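Long-range contacts in L-Ala-D/L-Glu epimerase, a muconate lactonizing enzyme (Klebsiella pneumoniae subsp. pneumoniae MGH 78578, PDB 3FCP), which belongs to the enolase superfamily, in which a capping N-terminal domain sits against a modified TIM barrel, and binds a magnesium ion: residues R181-I186 against R214-M219; S195-V200 against V221-Q226; R238-I243 against Q265-A270. All blocks are in the same frame, centred on the assembly; numbering follows the deposited sequence.

Interaction 1 (R181-I186 against R214-M219)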
loop_
_atom_site.group_PDB
_atom_site.type_symbol
_atom_site.label_atom_id
_atom_site.label_comp_id
_atom_site.label_asym_id
_atom_site.label_seq_id
_atom_site.Cartn_x
_atom_site.Cartn_y
_atom_site.Cartn_z
ATOM N N ARG A 181 34.183 -6.196 -15.186
ATOM C CA ARG A 181 35.038 -6.739 -16.244
ATOM C C ARG A 181 35.653 -8.036 -15.737
ATOM O O ARG A 181 35.834 -8.994 -16.492
ATOM C CB ARG A 181 36.134 -5.734 -16.611
ATOM C CG ARG A 181 35.595 -4.486 -17.294
ATOM C CD ARG A 181 36.651 -3.404 -17.466
ATOM N NE ARG A 181 37.819 -3.858 -18.216
ATOM C CZ ARG A 181 38.869 -4.467 -17.675
ATOM N NH1 ARG A 181 38.908 -4.697 -16.369
ATOM N NH2 ARG A 181 39.887 -4.844 -18.440
ATOM N N HIS A 182 35.968 -8.053 -14.446
ATOM C CA HIS A 182 36.535 -9.232 -13.799
ATOM C C HIS A 182 35.531 -10.381 -13.892
ATOM O O HIS A 182 35.860 -11.473 -14.351
ATOM C CB HIS A 182 36.836 -8.918 -12.329
ATOM C CG HIS A 182 37.120 -10.125 -11.488
ATOM N ND1 HIS A 182 38.273 -10.869 -11.613
ATOM C CD2 HIS A 182 36.404 -10.704 -10.492
ATOM C CE1 HIS A 182 38.258 -11.852 -10.730
ATOM N NE2 HIS A 182 37.135 -11.776 -10.037
ATOM N N THR A 183 34.298 -10.123 -13.467
ATOM C CA THR A 183 33.270 -11.154 -13.494
ATOM C C THR A 183 32.921 -11.582 -14.918
ATOM O O THR A 183 32.756 -12.770 -15.185
ATOM C CB THR A 183 31.989 -10.698 -12.730
ATOM O OG1 THR A 183 30.939 -11.656 -12.931
ATOM C CG2 THR A 183 31.525 -9.348 -13.215
ATOM N N ARG A 184 32.826 -10.626 -15.836
ATOM C CA ARG A 184 32.505 -10.960 -17.223
ATOM C C ARG A 184 33.548 -11.924 -17.796
ATOM O O ARG A 184 33.203 -12.886 -18.483
ATOM C CB ARG A 184 32.447 -9.698 -18.085
ATOM C CG ARG A 184 31.981 -9.957 -19.515
ATOM C CD ARG A 184 31.992 -8.682 -20.347
ATOM N NE ARG A 184 31.101 -7.662 -19.799
ATOM C CZ ARG A 184 29.773 -7.760 -19.775
ATOM N NH1 ARG A 184 29.043 -6.779 -19.254
ATOM N NH2 ARG A 184 29.172 -8.834 -20.276
ATOM N N ALA A 185 34.821 -11.665 -17.501
ATOM C CA ALA A 185 35.911 -12.514 -17.984
ATOM C C ALA A 185 35.752 -13.947 -17.484
ATOM O O ALA A 185 35.913 -14.908 -18.245
ATOM C CB ALA A 185 37.255 -11.949 -17.529
ATOM N N ILE A 186 35.427 -14.088 -16.204
ATOM C CA ILE A 186 35.251 -15.408 -15.615
ATOM C C ILE A 186 34.036 -16.112 -16.207
ATOM O O ILE A 186 34.069 -17.318 -16.464
ATOM C CB ILE A 186 35.104 -15.313 -14.080
ATOM C CG1 ILE A 186 36.394 -14.745 -13.480
ATOM C CG2 ILE A 186 34.816 -16.692 -13.495
ATOM C CD1 ILE A 186 36.321 -14.456 -11.995
ATOM N N ARG A 214 22.102 -5.136 -12.670
ATOM C CA ARG A 214 21.546 -5.254 -14.022
ATOM C C ARG A 214 22.589 -5.862 -14.958
ATOM O O ARG A 214 22.283 -6.747 -15.751
ATOM C CB ARG A 214 21.102 -3.885 -14.565
ATOM C CG ARG A 214 19.718 -3.438 -14.102
ATOM C CD ARG A 214 19.240 -2.223 -14.891
ATOM N NE ARG A 214 20.043 -1.034 -14.602
ATOM C CZ ARG A 214 19.764 -0.158 -13.644
ATOM N NH1 ARG A 214 18.687 -0.328 -12.881
ATOM N NH2 ARG A 214 20.568 0.882 -13.435
ATOM N N GLU A 215 23.822 -5.382 -14.850
ATOM C CA GLU A 215 24.919 -5.875 -15.679
ATOM C C GLU A 215 25.204 -7.346 -15.407
ATOM O O GLU A 215 25.393 -8.130 -16.337
ATOM C CB GLU A 215 26.181 -5.057 -15.411
ATOM C CG GLU A 215 26.147 -3.663 -15.999
ATOM C CD GLU A 215 26.116 -3.700 -17.509
ATOM O OE1 GLU A 215 27.015 -4.340 -18.101
ATOM O OE2 GLU A 215 25.194 -3.098 -18.103
ATOM N N LEU A 216 25.238 -7.718 -14.129
ATOM C CA LEU A 216 25.492 -9.102 -13.754
ATOM C C LEU A 216 24.406 -10.023 -14.310
ATOM O O LEU A 216 24.697 -11.094 -14.854
ATOM C CB LEU A 216 25.557 -9.230 -12.232
ATOM C CG LEU A 216 26.761 -8.567 -11.552
ATOM C CD1 LEU A 216 26.532 -8.508 -10.049
ATOM C CD2 LEU A 216 28.034 -9.349 -11.883
ATOM N N ALA A 217 23.151 -9.613 -14.176
ATOM C CA ALA A 217 22.062 -10.433 -14.686
ATOM C C ALA A 217 22.188 -10.575 -16.196
ATOM O O ALA A 217 21.964 -11.654 -16.742
ATOM C CB ALA A 217 20.716 -9.812 -14.332
ATOM N N ALA A 218 22.545 -9.483 -16.865
ATOM C CA ALA A 218 22.681 -9.491 -18.319
ATOM C C ALA A 218 23.785 -10.427 -18.820
ATOM O O ALA A 218 23.629 -11.060 -19.863
ATOM C CB ALA A 218 22.915 -8.063 -18.833
ATOM N N MET A 219 24.888 -10.528 -18.084
ATOM C CA MET A 219 25.970 -11.409 -18.509
ATOM C C MET A 219 25.750 -12.879 -18.139
ATOM O O MET A 219 26.587 -13.727 -18.427
ATOM C CB MET A 219 27.333 -10.910 -17.990
ATOM C CG MET A 219 27.481 -10.747 -16.478
ATOM S SD MET A 219 29.186 -10.335 -15.943
ATOM C CE MET A 219 29.199 -8.624 -16.138
#
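The guanidinium of R184 has M219 CE over one face and E215 OE1 beside it, in the plane of the group. The methyl carbon sits off-centre, toward the rim of the group, with CE 3.6 Å from R184 NH1. At the edge, R184 NH1 and E215 OE1 form a salt bridge of 3.4 Å. It is a long one, and the carboxylate plane is turned 68° from the guanidinium plane. R184 leaves the helix with CG anti to its N (chi1 -174°), and a bend at chi3 brings the group to the second helix. The rest of M219 follows R184 inward. Its CB is 3.6 Å from R184 NH2, and its SD rests 3.6 Å from R184 CA, against the helix backbone. The thioether lies between R184 and T183.

Deeper in, T183 CG2 touches M219 SD at 3.7 Å and L216 CD2 at 3.7 Å. T183 and L216 cross at about a right angle. T183 OG1 is buried here and has no polar partner in the model. Below this layer, T183 and L216 both rest on V198 of strand 195-199. The charged pair thus lies on the outer side and the apolar side chains on the inner side. This is the packing of neighbouring outer helices, 176-189 and 206-218, around the strands of a TIM barrel.

Interaction 2 (S195-V200 against V221-Q226)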
loop_
_atom_site.group_PDB
_atom_site.type_symbol
_atom_site.label_atom_id
_atom_site.label_comp_id
_atom_site.label_asym_id
_atom_site.label_seq_id
_atom_site.Cartn_x
_atom_site.Cartn_y
_atom_site.Cartn_z
ATOM N N SER A 195 27.984 -22.876 -13.005
ATOM C CA SER A 195 27.030 -21.923 -12.447
ATOM C C SER A 195 27.855 -20.828 -11.783
ATOM O O SER A 195 28.641 -21.096 -10.872
ATOM C CB SER A 195 26.140 -22.598 -11.396
ATOM O OG SER A 195 25.316 -21.648 -10.735
ATOM N N ILE A 196 27.684 -19.597 -12.238
ATOM C CA ILE A 196 28.439 -18.489 -11.678
ATOM C C ILE A 196 27.591 -17.637 -10.741
ATOM O O ILE A 196 26.540 -17.126 -11.130
ATOM C CB ILE A 196 28.998 -17.561 -12.791
ATOM C CG1 ILE A 196 29.821 -18.374 -13.800
ATOM C CG2 ILE A 196 29.837 -16.448 -12.164
ATOM C CD1 ILE A 196 31.011 -19.108 -13.204
ATOM N N ARG A 197 28.051 -17.502 -9.502
ATOM C CA ARG A 197 27.362 -16.677 -8.517
ATOM C C ARG A 197 28.372 -15.632 -8.061
ATOM O O ARG A 197 29.582 -15.870 -8.116
ATOM C CB ARG A 197 26.914 -17.504 -7.301
ATOM C CG ARG A 197 25.982 -18.693 -7.599
ATOM C CD ARG A 197 26.772 -19.981 -7.828
ATOM N NE ARG A 197 25.905 -21.146 -8.006
ATOM C CZ ARG A 197 25.191 -21.712 -7.036
ATOM N NH1 ARG A 197 25.228 -21.229 -5.801
ATOM N NH2 ARG A 197 24.439 -22.769 -7.302
ATOM N N VAL A 198 27.890 -14.470 -7.631
ATOM C CA VAL A 198 28.789 -13.428 -7.142
ATOM C C VAL A 198 28.318 -13.003 -5.760
ATOM O O VAL A 198 27.132 -13.113 -5.432
ATOM C CB VAL A 198 28.817 -12.182 -8.067
ATOM C CG1 VAL A 198 29.110 -12.606 -9.504
ATOM C CG2 VAL A 198 27.500 -11.416 -7.974
ATOM N N ASP A 199 29.253 -12.523 -4.955
ATOM C CA ASP A 199 28.961 -12.072 -3.606
ATOM C C ASP A 199 29.627 -10.714 -3.428
ATOM O O ASP A 199 30.852 -10.608 -3.481
ATOM C CB ASP A 199 29.502 -13.095 -2.594
ATOM C CG ASP A 199 29.234 -12.701 -1.148
ATOM O OD1 ASP A 199 28.377 -11.825 -0.910
ATOM O OD2 ASP A 199 29.882 -13.284 -0.249
ATOM N N VAL A 200 28.812 -9.676 -3.239
ATOM C CA VAL A 200 29.310 -8.317 -3.062
ATOM C C VAL A 200 29.463 -8.003 -1.572
ATOM O O VAL A 200 30.022 -6.978 -1.193
ATOM C CB VAL A 200 28.338 -7.284 -3.687
ATOM C CG1 VAL A 200 29.067 -5.972 -3.946
ATOM C CG2 VAL A 200 27.746 -7.834 -4.972
ATOM N N VAL A 221 24.943 -14.171 -14.845
ATOM C CA VAL A 221 25.207 -14.579 -13.468
ATOM C C VAL A 221 23.910 -15.180 -12.914
ATOM O O VAL A 221 22.838 -14.599 -13.072
ATOM C CB VAL A 221 25.659 -13.371 -12.626
ATOM C CG1 VAL A 221 25.835 -13.767 -11.163
ATOM C CG2 VAL A 221 26.966 -12.832 -13.188
ATOM N N ASP A 222 24.011 -16.347 -12.280
ATOM C CA ASP A 222 22.835 -17.037 -11.749
ATOM C C ASP A 222 22.334 -16.545 -10.405
ATOM O O ASP A 222 21.153 -16.696 -10.084
ATOM C CB ASP A 222 23.107 -18.539 -11.612
ATOM C CG ASP A 222 23.409 -19.206 -12.935
ATOM O OD1 ASP A 222 22.803 -18.821 -13.953
ATOM O OD2 ASP A 222 24.241 -20.135 -12.945
ATOM N N LEU A 223 23.226 -15.966 -9.614
ATOM C CA LEU A 223 22.848 -15.507 -8.286
ATOM C C LEU A 223 23.754 -14.376 -7.818
ATOM O O LEU A 223 24.970 -14.434 -7.987
ATOM C CB LEU A 223 22.945 -16.686 -7.313
ATOM C CG LEU A 223 22.427 -16.552 -5.878
ATOM C CD1 LEU A 223 20.899 -16.470 -5.888
ATOM C CD2 LEU A 223 22.889 -17.766 -5.069
ATOM N N ILE A 224 23.153 -13.350 -7.226
ATOM C CA ILE A 224 23.899 -12.203 -6.710
ATOM C C ILE A 224 23.654 -12.162 -5.204
ATOM O O ILE A 224 22.517 -11.977 -4.767
ATOM C CB ILE A 224 23.388 -10.876 -7.320
ATOM C CG1 ILE A 224 23.461 -10.936 -8.852
ATOM C CG2 ILE A 224 24.225 -9.711 -6.789
ATOM C CD1 ILE A 224 22.802 -9.730 -9.552
ATOM N N GLU A 225 24.715 -12.334 -4.418
ATOM C CA GLU A 225 24.602 -12.343 -2.963
ATOM C C GLU A 225 24.820 -10.986 -2.291
ATOM O O GLU A 225 25.792 -10.283 -2.582
ATOM C CB GLU A 225 25.588 -13.361 -2.378
ATOM C CG GLU A 225 25.399 -13.650 -0.890
ATOM C CD GLU A 225 26.418 -14.641 -0.342
ATOM O OE1 GLU A 225 27.058 -15.360 -1.147
ATOM O OE2 GLU A 225 26.570 -14.710 0.898
ATOM N N GLN A 226 23.898 -10.641 -1.393
ATOM C CA GLN A 226 23.930 -9.406 -0.603
ATOM C C GLN A 226 24.625 -8.240 -1.300
ATOM O O GLN A 226 25.649 -7.737 -0.826
ATOM C CB GLN A 226 24.612 -9.690 0.740
ATOM C CG GLN A 226 24.378 -8.651 1.822
ATOM C CD GLN A 226 22.923 -8.576 2.258
ATOM O OE1 GLN A 226 22.318 -9.584 2.632
ATOM N NE2 GLN A 226 22.359 -7.379 2.214
HETATM O O HOH W 1 25.913 -18.631 -14.531
HETATM O O HOH W 2 26.823 -16.111 -3.912
HETATM O O HOH W 3 27.265 -12.044 1.412
#
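V198 is the apolar centre, with a methyl for each of two partners. Its CG2 lies 3.9 Å from I224 CG2, and these two side chains run side by side, pointing the same way. Its CG1 meets V221 CG1 at 3.9 Å, at about a right angle. L216 and C213 of helix 206-218 cover I224. On the other face of the sheet, R197 CG packs on L223 CB at 3.7 Å.

The backbones join as parallel strands. V198 N donates to L223 O, and V198 O accepts from E225 N in a short bond of 2.7 Å. V200 N then bonds to E225 O, and D222 N to I196 O. The strands run at 17° to each other. With helix 206-218 between them in the chain, they form a beta-alpha-beta crossover unit of the TIM barrel. V198 and I224 face the helix layer; D199 and E225 point into the barrel.

There the two carboxylates are stacked, their planes only 1° apart, with D199 CG 3.4 Å from E225 OE1. In both residues CG stands anti to the backbone N (chi1 -180° in D199), which sends both acids the same way off the sheet. K168 makes salt bridges to both and would offset the closeness of like charges. D199 OD1 also accepts from N201 N. N201 is a magnesium ligand, and the side chain of E225 is about 4 Å from the ion, which D250 and E251 also bind.

At the opposite end, S195 OG donates to the anti lone pair of D222 OD2 at 2.9 Å. The same OG accepts from R197 NE at 2.8 Å, near the guanidinium plane. R197 NH1 goes on to W324 O. A water links I196 N to D222 OD2, the latter bond weak.

Interaction 3 (R238-I243 against Q265-A270)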
loop_
_atom_site.group_PDB
_atom_site.type_symbol
_atom_site.label_atom_id
_atom_site.label_comp_id
_atom_site.label_asym_id
_atom_site.label_seq_id
_atom_site.Cartn_x
_atom_site.Cartn_y
_atom_site.Cartn_z
ATOM N N ARG A 238 13.807 -4.078 -3.346
ATOM C CA ARG A 238 13.570 -3.448 -4.641
ATOM C C ARG A 238 14.372 -4.171 -5.727
ATOM O O ARG A 238 13.850 -4.483 -6.800
ATOM C CB ARG A 238 13.964 -1.965 -4.588
ATOM C CG ARG A 238 13.740 -1.210 -5.897
ATOM C CD ARG A 238 14.060 0.284 -5.758
ATOM N NE ARG A 238 15.429 0.537 -5.314
ATOM C CZ ARG A 238 15.748 1.050 -4.130
ATOM N NH1 ARG A 238 14.792 1.373 -3.269
ATOM N NH2 ARG A 238 17.022 1.225 -3.799
ATOM N N LEU A 239 15.637 -4.444 -5.438
ATOM C CA LEU A 239 16.487 -5.142 -6.390
ATOM C C LEU A 239 15.928 -6.538 -6.694
ATOM O O LEU A 239 15.881 -6.945 -7.850
ATOM C CB LEU A 239 17.913 -5.246 -5.841
ATOM C CG LEU A 239 18.654 -3.908 -5.738
ATOM C CD1 LEU A 239 19.892 -4.059 -4.875
ATOM C CD2 LEU A 239 19.019 -3.423 -7.144
ATOM N N SER A 240 15.469 -7.254 -5.669
ATOM C CA SER A 240 14.932 -8.599 -5.887
ATOM C C SER A 240 13.682 -8.576 -6.762
ATOM O O SER A 240 13.349 -9.565 -7.408
ATOM C CB SER A 240 14.604 -9.283 -4.551
ATOM O OG SER A 240 13.398 -8.796 -3.981
ATOM N N GLN A 241 12.991 -7.443 -6.782
ATOM C CA GLN A 241 11.781 -7.317 -7.587
ATOM C C GLN A 241 12.038 -6.797 -9.003
ATOM O O GLN A 241 11.200 -6.972 -9.886
ATOM C CB GLN A 241 10.777 -6.404 -6.874
ATOM C CG GLN A 241 10.162 -7.023 -5.614
ATOM C CD GLN A 241 9.460 -6.002 -4.728
ATOM O OE1 GLN A 241 8.839 -6.356 -3.725
ATOM N NE2 GLN A 241 9.564 -4.730 -5.091
ATOM N N GLN A 242 13.189 -6.168 -9.234
ATOM C CA GLN A 242 13.477 -5.627 -10.559
ATOM C C GLN A 242 14.637 -6.272 -11.334
ATOM O O GLN A 242 14.660 -6.219 -12.563
ATOM C CB GLN A 242 13.704 -4.120 -10.452
ATOM C CG GLN A 242 14.909 -3.740 -9.616
ATOM C CD GLN A 242 15.013 -2.244 -9.363
ATOM O OE1 GLN A 242 16.006 -1.768 -8.807
ATOM N NE2 GLN A 242 13.986 -1.495 -9.764
ATOM N N ILE A 243 15.581 -6.890 -10.626
ATOM C CA ILE A 243 16.736 -7.521 -11.262
ATOM C C ILE A 243 16.391 -8.862 -11.913
ATOM O O ILE A 243 15.756 -9.718 -11.295
ATOM C CB ILE A 243 17.873 -7.710 -10.232
ATOM C CG1 ILE A 243 18.291 -6.340 -9.682
ATOM C CG2 ILE A 243 19.066 -8.414 -10.874
ATOM C CD1 ILE A 243 18.659 -5.315 -10.766
ATOM N N GLN A 265 8.065 -8.213 3.580
ATOM C CA GLN A 265 8.379 -6.953 2.927
ATOM C C GLN A 265 8.334 -7.078 1.401
ATOM O O GLN A 265 8.293 -6.071 0.693
ATOM C CB GLN A 265 9.761 -6.497 3.372
ATOM C CG GLN A 265 9.987 -5.004 3.321
ATOM C CD GLN A 265 11.320 -4.622 3.935
ATOM O OE1 GLN A 265 11.684 -5.121 5.008
ATOM N NE2 GLN A 265 12.054 -3.733 3.265
ATOM N N GLY A 266 8.350 -8.313 0.901
ATOM C CA GLY A 266 8.288 -8.528 -0.535
ATOM C C GLY A 266 9.542 -9.090 -1.187
ATOM O O GLY A 266 9.606 -9.208 -2.412
ATOM N N PHE A 267 10.544 -9.438 -0.388
ATOM C CA PHE A 267 11.778 -9.985 -0.941
ATOM C C PHE A 267 11.535 -11.327 -1.622
ATOM O O PHE A 267 10.840 -12.189 -1.092
ATOM C CB PHE A 267 12.828 -10.195 0.157
ATOM C CG PHE A 267 14.079 -10.883 -0.330
ATOM C CD1 PHE A 267 15.069 -10.167 -0.991
ATOM C CD2 PHE A 267 14.248 -12.251 -0.154
ATOM C CE1 PHE A 267 16.218 -10.803 -1.471
ATOM C CE2 PHE A 267 15.388 -12.902 -0.629
ATOM C CZ PHE A 267 16.378 -12.174 -1.291
ATOM N N THR A 268 12.111 -11.501 -2.802
ATOM C CA THR A 268 11.979 -12.762 -3.511
ATOM C C THR A 268 13.376 -13.178 -3.960
ATOM O O THR A 268 14.143 -12.365 -4.481
ATOM C CB THR A 268 11.025 -12.651 -4.728
ATOM O OG1 THR A 268 10.919 -13.935 -5.363
ATOM C CG2 THR A 268 11.529 -11.626 -5.731
ATOM N N GLY A 269 13.700 -14.441 -3.721
ATOM C CA GLY A 269 15.003 -14.974 -4.069
ATOM C C GLY A 269 15.339 -16.102 -3.109
ATOM O O GLY A 269 14.523 -16.998 -2.895
ATOM N N ALA A 270 16.522 -16.051 -2.507
ATOM C CA ALA A 270 16.933 -17.097 -1.579
ATOM C C ALA A 270 17.626 -16.549 -0.341
ATOM O O ALA A 270 18.060 -15.391 -0.317
ATOM C CB ALA A 270 17.855 -18.092 -2.297
#
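S240 and T268 make the tight part of this contact. S240 CB lies 3.1 Å from T268 O, and T268 CG2 lies 3.2 Å from S240 O. Between these touches, T268 N donates to S240 OG over 3.2 Å, at a nearly straight 166°. The hydroxyl sits between the backbone N and the carbonyl carbon of its own residue (chi1 77°). There it also hydrogen-bonds V237 O, three residues earlier. The hydroxyl thus bonds both the loop and its own helix. F267 closes the inner side. Its CD1 is 3.7 Å from S240 CB, and its ring also touches L236, V237 and I247. T268 also packs on R238 of one neighbouring subunit, and R238 on T268 of another.

The contact joins the C-terminal part of helix 233-242 to the loop between helix 256-264 and strand 270-273. In a TIM barrel, such helix-to-strand turns lie at the N-terminal ends of the strands, away from the catalytic end. The side chain of F267 is about 13 Å from the magnesium ion. The loop starts with a Schellman motif that ends helix 256-264. G266 carries its positive phi of 112°, an angle suited to glycine.

The looser side lies at Q241 and G266. Q241 is exposed, and its chain reaches out to G266, with CG 3.9 Å from G266 O.

In the fold
Interaction 2 is the buried core contact, while interactions 1 and 3 are partly buried and lie farther from the chain centre. All three belong to the barrel domain. Interactions 1 and 2 lie in adjoining layers, their centres about 10 Å apart: L216 of the helix pair packs on the strand pair. Interaction 3 follows later in the chain and meets both through I243, which touches R214, A217 and I224. The chemistry changes with place. The strands use backbone bonds and hold acidic groups beside the magnesium site. The outer helices use apolar packing and a long salt bridge. The helix-loop contact combines one serine-to-backbone hydrogen bond with close packing by F267 and T268.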